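Local coordinates for protein peptide amidase (Stenotrophomonas maltophilia, PDB 1M22) that probably hydrolyses amide bonds with a serine nucleophile, as a member of the amidase signature family, at residues R65-E68 against R69-G72; D261-A264 against R265-P268; E470-L473 against I474-Y478. All blocks are in the same frame, centred on the assembly; numbering follows the deposited sequence.

Contact 1 (R65-E68 against R69-G72); sequences RDRE and RRDG
R70 lays its guanidinium against R67, three residues earlier in the last turn of helix 58-70. R67 CA lies over one face of that group, 3.7 Å above its plane and offset toward the rim, and R70 NH2 lies 3.3 Å from R67 CG. R70 CG is anti to its own carbonyl carbon (chi1 -58°) and the chain bends at chi3, which folds the group back along the helix. The two guanidinium planes stand 83° apart; R67 turns its own charge to E64 in a salt bridge.

Water links the next pair. D66 OD1 receives a bond from a water at 2.9 Å, and that water accepts from R69 NE at 2.8 Å, in the guanidinium plane. D66 OD1 and OD2 also take the backbone N of S27 and T28, while R69 NH2 reaches Q17, tying the helix to the region of helices 13-21 and 27-43.

Among charged pairs, R65 holds E68 through two nitrogens, R65 NE to E68 OE1 at 3.1 Å and R65 NH2 to E68 OE2 at 3.0 Å, both from above the carboxylate plane; R75 is a second partner of E68.

Backbone bonds R69 N to R65 O and R70 N to D66 O keep the helix regular. D71 N then makes weak bonds to R67 O and E68 O, and G72, at positive phi, completes a Schellman motif. With four arginines on this short stretch, the acidic partners probably offset much of the positive charge.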
loop_
_atom_site.group_PDB
_atom_site.type_symbol
_atom_site.label_atom_id
_atom_site.label_comp_id
_atom_site.label_asym_id
_atom_site.label_seq_id
_atom_site.Cartn_x
_atom_site.Cartn_y
_atom_site.Cartn_z
ATOM N N ARG A 65 17.147 4.184 19.994
ATOM C CA ARG A 65 16.235 3.118 20.396
ATOM C C ARG A 65 17.011 2.082 21.211
ATOM O O ARG A 65 16.484 1.523 22.170
ATOM C CB ARG A 65 15.597 2.432 19.181
ATOM C CG ARG A 65 14.821 3.335 18.207
ATOM C CD ARG A 65 13.577 4.035 18.750
ATOM N NE ARG A 65 13.895 5.198 19.525
ATOM C CZ ARG A 65 13.892 6.500 19.260
ATOM N NH1 ARG A 65 13.552 7.079 18.114
ATOM N NH2 ARG A 65 14.296 7.246 20.267
ATOM N N ASP A 66 18.260 1.825 20.829
ATOM C CA ASP A 66 19.072 0.862 21.566
ATOM C C ASP A 66 19.426 1.395 22.954
ATOM O O ASP A 66 19.443 0.639 23.924
ATOM C CB ASP A 66 20.349 0.506 20.795
ATOM C CG ASP A 66 20.079 -0.404 19.603
ATOM O OD1 ASP A 66 19.057 -1.126 19.623
ATOM O OD2 ASP A 66 20.899 -0.410 18.657
ATOM N N ARG A 67 19.715 2.691 23.055
ATOM C CA ARG A 67 20.029 3.272 24.357
ATOM C C ARG A 67 18.798 3.152 25.256
ATOM O O ARG A 67 18.908 2.806 26.435
ATOM C CB ARG A 67 20.444 4.742 24.215
ATOM C CG ARG A 67 21.908 4.942 23.811
ATOM C CD ARG A 67 22.314 6.413 23.862
ATOM N NE ARG A 67 21.808 7.180 22.726
ATOM C CZ ARG A 67 22.365 7.189 21.518
ATOM N NH1 ARG A 67 23.457 6.477 21.275
ATOM N NH2 ARG A 67 21.825 7.913 20.550
ATOM N N GLU A 68 17.623 3.423 24.694
ATOM C CA GLU A 68 16.383 3.325 25.459
ATOM C C GLU A 68 16.179 1.888 25.929
ATOM O O GLU A 68 15.781 1.650 27.069
ATOM C CB GLU A 68 15.189 3.774 24.608
ATOM C CG GLU A 68 15.249 5.235 24.190
ATOM C CD GLU A 68 14.136 5.629 23.235
ATOM O OE1 GLU A 68 13.597 4.740 22.537
ATOM O OE2 GLU A 68 13.809 6.831 23.166
ATOM N N ARG A 69 16.458 0.927 25.052
ATOM C CA ARG A 69 16.303 -0.476 25.412
ATOM C C ARG A 69 17.232 -0.826 26.574
ATOM O O ARG A 69 16.811 -1.455 27.544
ATOM C CB ARG A 69 16.610 -1.380 24.214
ATOM C CG ARG A 69 16.406 -2.867 24.494
ATOM C CD ARG A 69 16.745 -3.723 23.280
ATOM N NE ARG A 69 15.837 -3.496 22.157
ATOM C CZ ARG A 69 14.633 -4.050 22.034
ATOM N NH1 ARG A 69 14.171 -4.876 22.964
ATOM N NH2 ARG A 69 13.892 -3.781 20.970
ATOM N N ARG A 70 18.492 -0.411 26.477
ATOM C CA ARG A 70 19.457 -0.693 27.534
ATOM C C ARG A 70 19.053 -0.001 28.835
ATOM O O ARG A 70 19.442 -0.431 29.922
ATOM C CB ARG A 70 20.864 -0.242 27.113
ATOM C CG ARG A 70 21.372 -0.897 25.826
ATOM C CD ARG A 70 22.898 -0.880 25.738
ATOM N NE ARG A 70 23.458 0.467 25.669
ATOM C CZ ARG A 70 23.440 1.240 24.585
ATOM N NH1 ARG A 70 22.890 0.803 23.463
ATOM N NH2 ARG A 70 23.976 2.453 24.625
ATOM N N ASP A 71 18.262 1.062 28.719
ATOM C CA ASP A 71 17.797 1.818 29.880
ATOM C C ASP A 71 16.473 1.268 30.405
ATOM O O ASP A 71 15.953 1.739 31.418
ATOM C CB ASP A 71 17.633 3.295 29.509
ATOM C CG ASP A 71 17.408 4.180 30.719
ATOM O OD1 ASP A 71 18.256 4.167 31.637
ATOM O OD2 ASP A 71 16.385 4.893 30.752
ATOM N N GLY A 72 15.930 0.275 29.709
ATOM C CA GLY A 72 14.674 -0.327 30.123
ATOM C C GLY A 72 13.448 0.502 29.793
ATOM O O GLY A 72 12.447 0.450 30.509
HETATM O O HOH W 1 16.297 -1.815 19.930
#

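Contact 2 (D261-A264 against R265-P268); sequences DYTA and RLDP
L266 folds its side chain back over the T263 peptide, with L266 CG 3.3 Å from T263 O and L266 CD1 3.9 Å from T263 CB. Its CG is anti to the carbonyl carbon (chi1 -60°), which directs the branch toward the turn before it. Beyond the turn the leucine also packs on I474 and Y478 of helix 470-484 and on A232 of helix 231-241.

R265 is bent twice, at chi2 and chi3, and the doubled-back chain places one face of its guanidinium over A264 O. R265 NH2 comes within 3.2 Å of A264 O, but at an angle too poor for a hydrogen bond. The nitrogens look elsewhere: NE forms a salt bridge with E475, and NH1 is bonded to the hydroxyl of Y260. These two partners, set on different nitrogens, probably limit rotation of the group.

At the start of the turn, D261 OD1 accepts twice from T263. T263 N lies 3.0 Å from D261 OD1, well above the carboxylate plane, whereas T263 OG1 donates to the same oxygen at 2.6 Å on its syn side, nearer to that plane. T263 OG1 stands between its backbone N and carbonyl carbon (chi1 68°), within range of the aspartate, and CG2 takes the place beside the N. Y262 carries its ring to A235 and L238 of helix 231-241 and meets Y260 edge-to-face.

The backbone bonds R265 N to Y262 O (3.0 Å) and L266 N to T263 O (3.2 Å) span three residues, and each donor stands above the carbonyl plane. A D261 Asx turn thus opens a short 3-10 helix, which gives way to an inverse gamma turn centred on L266.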
loop_
_atom_site.group_PDB
_atom_site.type_symbol
_atom_site.label_atom_id
_atom_site.label_comp_id
_atom_site.label_asym_id
_atom_site.label_seq_id
_atom_site.Cartn_x
_atom_site.Cartn_y
_atom_site.Cartn_z
ATOM N N ASP A 261 -5.409 -4.290 19.292
ATOM C CA ASP A 261 -4.213 -5.027 18.911
ATOM C C ASP A 261 -4.611 -6.016 17.818
ATOM O O ASP A 261 -5.173 -7.077 18.100
ATOM C CB ASP A 261 -3.649 -5.768 20.129
ATOM C CG ASP A 261 -2.460 -6.644 19.785
ATOM O OD1 ASP A 261 -1.901 -6.492 18.679
ATOM O OD2 ASP A 261 -2.079 -7.481 20.631
ATOM N N TYR A 262 -4.323 -5.666 16.569
ATOM C CA TYR A 262 -4.682 -6.535 15.458
ATOM C C TYR A 262 -3.918 -7.856 15.450
ATOM O O TYR A 262 -4.340 -8.804 14.794
ATOM C CB TYR A 262 -4.493 -5.797 14.127
ATOM C CG TYR A 262 -5.481 -4.669 13.928
ATOM C CD1 TYR A 262 -6.786 -4.923 13.488
ATOM C CD2 TYR A 262 -5.126 -3.351 14.211
ATOM C CE1 TYR A 262 -7.709 -3.887 13.339
ATOM C CE2 TYR A 262 -6.041 -2.315 14.070
ATOM C CZ TYR A 262 -7.329 -2.587 13.634
ATOM O OH TYR A 262 -8.234 -1.555 13.507
ATOM N N THR A 263 -2.808 -7.934 16.180
ATOM C CA THR A 263 -2.059 -9.190 16.213
ATOM C C THR A 263 -2.822 -10.248 17.011
ATOM O O THR A 263 -2.517 -11.436 16.929
ATOM C CB THR A 263 -0.635 -9.022 16.808
ATOM O OG1 THR A 263 -0.715 -8.718 18.206
ATOM C CG2 THR A 263 0.111 -7.911 16.084
ATOM N N ALA A 264 -3.820 -9.813 17.775
ATOM C CA ALA A 264 -4.643 -10.738 18.547
ATOM C C ALA A 264 -5.547 -11.518 17.590
ATOM O O ALA A 264 -6.093 -12.562 17.947
ATOM C CB ALA A 264 -5.494 -9.972 19.559
ATOM N N ARG A 265 -5.695 -11.007 16.371
ATOM C CA ARG A 265 -6.535 -11.643 15.362
ATOM C C ARG A 265 -5.772 -12.637 14.488
ATOM O O ARG A 265 -6.318 -13.167 13.518
ATOM C CB ARG A 265 -7.192 -10.572 14.482
ATOM C CG ARG A 265 -8.219 -9.702 15.207
ATOM C CD ARG A 265 -9.563 -10.411 15.358
ATOM N NE ARG A 265 -9.507 -11.555 16.266
ATOM C CZ ARG A 265 -9.334 -11.462 17.580
ATOM N NH1 ARG A 265 -9.197 -10.274 18.153
ATOM N NH2 ARG A 265 -9.302 -12.559 18.324
ATOM N N LEU A 266 -4.509 -12.887 14.824
ATOM C CA LEU A 266 -3.703 -13.842 14.069
ATOM C C LEU A 266 -4.074 -15.237 14.579
ATOM O O LEU A 266 -3.314 -15.893 15.297
ATOM C CB LEU A 266 -2.213 -13.548 14.270
ATOM C CG LEU A 266 -1.787 -12.149 13.802
ATOM C CD1 LEU A 266 -0.340 -11.900 14.188
ATOM C CD2 LEU A 266 -1.978 -12.009 12.293
ATOM N N ASP A 267 -5.266 -15.672 14.188
ATOM C CA ASP A 267 -5.830 -16.954 14.593
ATOM C C ASP A 267 -5.703 -18.002 13.486
ATOM O O ASP A 267 -6.306 -17.860 12.427
ATOM C CB ASP A 267 -7.309 -16.745 14.931
ATOM C CG ASP A 267 -7.952 -17.961 15.558
ATOM O OD1 ASP A 267 -7.369 -19.060 15.487
ATOM O OD2 ASP A 267 -9.060 -17.813 16.117
ATOM N N PRO A 268 -4.923 -19.073 13.722
ATOM C CA PRO A 268 -4.753 -20.124 12.714
ATOM C C PRO A 268 -6.052 -20.872 12.382
ATOM O O PRO A 268 -6.125 -21.603 11.394
ATOM C CB PRO A 268 -3.681 -21.024 13.331
ATOM C CG PRO A 268 -3.911 -20.864 14.791
ATOM C CD PRO A 268 -4.138 -19.379 14.931
#

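Contact 3 (E470-L473 against I474-Y478); sequences EPKL and IEMAY
M476 lies alongside K472, the two chains running out in the same direction, with M476 SD 4.0 Å from K472 CG one turn of helix earlier. Both belong to the first turns of helix 470-484, where side chains four residues apart lie next to each other on one side of the alpha-helix. K472 CG is anti to its backbone N (chi1 -178°), which sends the aliphatic part of the chain alongside the methionine, while NZ goes on to a salt bridge with D411.

E475 takes a different route over the preceding turn. E475 CG comes to 3.0 Å from P471 O, and the extended chain carries the carboxylate past K472 CA to its partner R265. I474 also rests on a carbonyl: I474 CG1 lies 3.2 Å from E470 O, and the residue packs on V231 of helix 231-241. E470 turns its carboxylate away to T205 OG1, and A477 meets L447 and V449 of strand 446-454.

Beneath these side chains run four consecutive i to i+4 backbone bonds, from I474, E475, M476 and A477 back to E470, P471, K472 and L473. They are uniform: the bond from M476 N to K472 O is 3.0 Å long, at an N-H...O angle of 166°. P471 has no N-H, which costs no helix bond in the first turn, where an N-H has no earlier helical carbonyl to meet; P471 O accepts from E475 N at 3.1 Å.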
loop_
_atom_site.group_PDB
_atom_site.type_symbol
_atom_site.label_atom_id
_atom_site.label_comp_id
_atom_site.label_asym_id
_atom_site.label_seq_id
_atom_site.Cartn_x
_atom_site.Cartn_y
_atom_site.Cartn_z
ATOM N N GLU A 470 -11.535 -5.118 9.262
ATOM C CA GLU A 470 -10.124 -5.509 9.299
ATOM C C GLU A 470 -9.829 -6.675 10.242
ATOM O O GLU A 470 -9.069 -7.571 9.893
ATOM C CB GLU A 470 -9.228 -4.328 9.685
ATOM C CG GLU A 470 -9.136 -3.221 8.647
ATOM C CD GLU A 470 -10.286 -2.241 8.723
ATOM O OE1 GLU A 470 -11.115 -2.334 9.658
ATOM O OE2 GLU A 470 -10.347 -1.364 7.847
ATOM N N PRO A 471 -10.411 -6.675 11.455
ATOM C CA PRO A 471 -10.125 -7.796 12.361
ATOM C C PRO A 471 -10.455 -9.149 11.729
ATOM O O PRO A 471 -9.658 -10.088 11.790
ATOM C CB PRO A 471 -11.008 -7.496 13.570
ATOM C CG PRO A 471 -11.061 -5.990 13.581
ATOM C CD PRO A 471 -11.257 -5.663 12.117
ATOM N N LYS A 472 -11.628 -9.240 11.111
ATOM C CA LYS A 472 -12.066 -10.477 10.474
ATOM C C LYS A 472 -11.232 -10.808 9.239
ATOM O O LYS A 472 -10.878 -11.966 9.011
ATOM C CB LYS A 472 -13.544 -10.373 10.082
ATOM C CG LYS A 472 -14.108 -11.640 9.459
ATOM C CD LYS A 472 -15.500 -11.419 8.879
ATOM C CE LYS A 472 -16.515 -11.050 9.947
ATOM N NZ LYS A 472 -17.871 -10.855 9.359
ATOM N N LEU A 473 -10.919 -9.796 8.436
ATOM C CA LEU A 473 -10.121 -10.038 7.240
ATOM C C LEU A 473 -8.741 -10.557 7.606
ATOM O O LEU A 473 -8.202 -11.432 6.935
ATOM C CB LEU A 473 -9.984 -8.763 6.405
ATOM C CG LEU A 473 -11.244 -8.281 5.685
ATOM C CD1 LEU A 473 -10.894 -7.087 4.805
ATOM C CD2 LEU A 473 -11.826 -9.406 4.836
ATOM N N ILE A 474 -8.169 -10.019 8.678
ATOM C CA ILE A 474 -6.853 -10.459 9.115
ATOM C C ILE A 474 -6.899 -11.908 9.599
ATOM O O ILE A 474 -6.011 -12.699 9.275
ATOM C CB ILE A 474 -6.303 -9.530 10.217
ATOM C CG1 ILE A 474 -5.900 -8.195 9.586
ATOM C CG2 ILE A 474 -5.107 -10.178 10.915
ATOM C CD1 ILE A 474 -5.520 -7.116 10.582
ATOM N N GLU A 475 -7.932 -12.261 10.362
ATOM C CA GLU A 475 -8.076 -13.632 10.855
ATOM C C GLU A 475 -8.118 -14.607 9.685
ATOM O O GLU A 475 -7.451 -15.643 9.695
ATOM C CB GLU A 475 -9.382 -13.826 11.633
ATOM C CG GLU A 475 -9.614 -12.934 12.825
ATOM C CD GLU A 475 -10.901 -13.300 13.548
ATOM O OE1 GLU A 475 -11.929 -13.517 12.864
ATOM O OE2 GLU A 475 -10.888 -13.369 14.794
ATOM N N MET A 476 -8.932 -14.281 8.685
ATOM C CA MET A 476 -9.086 -15.140 7.522
ATOM C C MET A 476 -7.827 -15.225 6.670
ATOM O O MET A 476 -7.419 -16.314 6.255
ATOM C CB MET A 476 -10.277 -14.656 6.691
ATOM C CG MET A 476 -11.601 -14.809 7.439
ATOM S SD MET A 476 -13.060 -14.240 6.549
ATOM C CE MET A 476 -13.237 -15.475 5.396
ATOM N N ALA A 477 -7.207 -14.077 6.420
ATOM C CA ALA A 477 -5.990 -14.024 5.621
ATOM C C ALA A 477 -4.851 -14.769 6.315
ATOM O O ALA A 477 -4.084 -15.484 5.675
ATOM C CB ALA A 477 -5.599 -12.572 5.369
ATOM N N TYR A 478 -4.742 -14.602 7.628
ATOM C CA TYR A 478 -3.699 -15.279 8.386
ATOM C C TYR A 478 -3.900 -16.793 8.337
ATOM O O TYR A 478 -2.954 -17.548 8.114
ATOM C CB TYR A 478 -3.713 -14.809 9.840
ATOM C CG TYR A 478 -2.653 -15.452 10.701
ATOM C CD1 TYR A 478 -1.312 -15.081 10.589
ATOM C CD2 TYR A 478 -2.988 -16.439 11.629
ATOM C CE1 TYR A 478 -0.332 -15.674 11.381
ATOM C CE2 TYR A 478 -2.014 -17.040 12.426
ATOM C CZ TYR A 478 -0.690 -16.652 12.296
ATOM O OH TYR A 478 0.283 -17.233 13.080
#

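From the N terminus, contact 1 comes first, closing the C-terminal end of helix 58-70 far from the centre of the chain. Contact 2 follows much later, in the loop between helix 231-241 and strand 275-279, and contact 3 last, at the start of helix 470-484. Each closes only a local turn, and the three run in series, without nesting or crossing. Contact 1 stands apart, its nearest atoms about 15 Å from contact 2 and about 21 Å from contact 3. Contacts 2 and 3 touch, with 2.7 Å between R265 NE and E475 OE2 and with Y478 against D267, joining the loop to the helix.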